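LanC-like protein GCR2 (Arabidopsis thaliana, PDB 3T33) may take part in abscisic acid signalling as a zinc-binding member of the LanC-like protein family. Local coordinates at residues A361-L366 with Y397-M402. Numbering follows the deposited sequence.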
# COMPACT_ATOMS: atom_id res chain seq x y z
N ALA A 361 -7.54 9.27 -13.24
CA ALA A 361 -6.77 9.19 -14.48
C ALA A 361 -5.84 7.97 -14.47
O ALA A 361 -5.71 7.28 -15.47
CB ALA A 361 -5.95 10.47 -14.69
N PHE A 362 -5.20 7.68 -13.33
CA PHE A 362 -4.27 6.53 -13.36
C PHE A 362 -5.10 5.25 -13.49
O PHE A 362 -4.75 4.37 -14.22
CB PHE A 362 -3.40 6.49 -12.12
CG PHE A 362 -2.10 7.23 -12.25
CD1 PHE A 362 -1.99 8.38 -13.01
CD2 PHE A 362 -0.95 6.75 -11.57
CE1 PHE A 362 -0.78 9.07 -13.12
CE2 PHE A 362 0.26 7.42 -11.65
CZ PHE A 362 0.35 8.62 -12.43
N ALA A 363 -6.21 5.17 -12.80
CA ALA A 363 -7.07 4.01 -12.92
C ALA A 363 -7.65 3.84 -14.32
O ALA A 363 -7.75 2.71 -14.83
CB ALA A 363 -8.18 4.06 -11.90
N SER A 364 -8.08 4.96 -14.93
CA SER A 364 -8.54 4.91 -16.33
C SER A 364 -7.48 4.48 -17.26
O SER A 364 -7.75 3.66 -18.14
CB SER A 364 -9.08 6.25 -16.77
OG SER A 364 -10.04 6.65 -15.82
N PHE A 365 -6.25 4.98 -17.07
CA PHE A 365 -5.13 4.53 -17.90
C PHE A 365 -5.00 3.01 -17.86
O PHE A 365 -5.00 2.34 -18.91
CB PHE A 365 -3.81 5.16 -17.45
CG PHE A 365 -2.60 4.70 -18.28
CD1 PHE A 365 -1.84 3.60 -17.90
CD2 PHE A 365 -2.24 5.39 -19.44
CE1 PHE A 365 -0.74 3.16 -18.70
CE2 PHE A 365 -1.15 4.97 -20.22
CZ PHE A 365 -0.41 3.86 -19.86
N LEU A 366 -4.91 2.46 -16.63
CA LEU A 366 -4.87 1.02 -16.48
C LEU A 366 -6.05 0.28 -17.09
O LEU A 366 -5.88 -0.74 -17.77
CB LEU A 366 -4.80 0.62 -14.98
CG LEU A 366 -3.44 0.74 -14.36
CD1 LEU A 366 -3.62 0.54 -12.90
CD2 LEU A 366 -2.58 -0.36 -14.98
N TYR A 397 -7.37 -4.85 -6.59
CA TYR A 397 -7.52 -4.38 -5.25
C TYR A 397 -7.71 -2.85 -5.28
O TYR A 397 -8.56 -2.29 -4.60
CB TYR A 397 -6.24 -4.77 -4.46
CG TYR A 397 -6.39 -4.52 -2.99
CD1 TYR A 397 -6.30 -3.21 -2.45
CD2 TYR A 397 -6.60 -5.58 -2.11
CE1 TYR A 397 -6.46 -3.00 -1.05
CE2 TYR A 397 -6.77 -5.37 -0.74
CZ TYR A 397 -6.73 -4.09 -0.21
OH TYR A 397 -6.90 -3.93 1.18
N MET A 398 -6.92 -2.20 -6.10
CA MET A 398 -6.96 -0.75 -6.22
C MET A 398 -8.33 -0.36 -6.83
O MET A 398 -9.02 0.57 -6.35
CB MET A 398 -5.76 -0.27 -7.08
CG MET A 398 -5.63 1.24 -7.23
SD MET A 398 -6.80 1.78 -8.45
CE MET A 398 -5.93 1.30 -9.92
N LEU A 399 -8.75 -1.13 -7.82
CA LEU A 399 -10.01 -0.84 -8.53
C LEU A 399 -11.19 -0.89 -7.57
O LEU A 399 -12.04 0.08 -7.50
CB LEU A 399 -10.22 -1.79 -9.71
CG LEU A 399 -9.77 -1.48 -11.14
CD1 LEU A 399 -8.88 -0.25 -11.26
CD2 LEU A 399 -9.24 -2.77 -11.92
N LEU A 400 -11.22 -1.97 -6.77
CA LEU A 400 -12.24 -2.11 -5.75
C LEU A 400 -12.22 -0.94 -4.77
O LEU A 400 -13.28 -0.46 -4.30
CB LEU A 400 -12.02 -3.42 -5.00
CG LEU A 400 -12.34 -4.65 -5.87
CD1 LEU A 400 -11.95 -5.96 -5.18
CD2 LEU A 400 -13.85 -4.70 -6.30
N ASP A 401 -11.03 -0.47 -4.43
CA ASP A 401 -10.89 0.59 -3.40
C ASP A 401 -11.37 1.98 -3.99
O ASP A 401 -11.73 2.92 -3.24
CB ASP A 401 -9.43 0.64 -2.94
CG ASP A 401 -9.24 0.49 -1.47
OD1 ASP A 401 -10.22 0.52 -0.69
OD2 ASP A 401 -8.05 0.36 -1.07
N MET A 402 -11.37 2.11 -5.33
CA MET A 402 -11.97 3.32 -5.99
C MET A 402 -13.48 3.44 -5.78
O MET A 402 -14.05 4.51 -5.88
CB MET A 402 -11.67 3.39 -7.47
CG MET A 402 -10.20 3.43 -7.86
SD MET A 402 -9.42 5.02 -7.54
CE MET A 402 -10.14 5.96 -8.90
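Met398 sends its CE methyl between Ala363 and Leu366, a small instance of how long, flexible side chains bridge two helices whose axes do not come close. Its CG stands anti to the backbone N (chi1 -177°), which carries the chain toward helix 353-375, and bends at chi2 and chi3 then turn the methyl onto its targets in a buried, wholly apolar contact. CE lies 3.8 Å from CD1 of Leu366, the two side chains meeting at a slant, and 4.1 Å from CB of Ala363. One residue on, Leu399 starts out along the flank of its helix, yet its CD1 swings inward to 4.4 Å from Ala363 CB; the same side chain also packs on Tyr55, Ala56 and Ile59 of helix 45-69. The two helices belong to the alpha/alpha barrel (toroid) of the LanC-like family, and here they run closer to antiparallel than to parallel: the segment axes approach to 11.1 Å, with 132° between their N-to-C directions. Ala363 is the shared target, its one methyl meeting Met398, Leu399 and Met402. Asp401 turns to other partners, a salt bridge with Lys93 and a hydrogen bond with Tyr341. Met402, with CG beside its own backbone N and its chain again bent, brings CE to 4.1 Å from Ala363 CB.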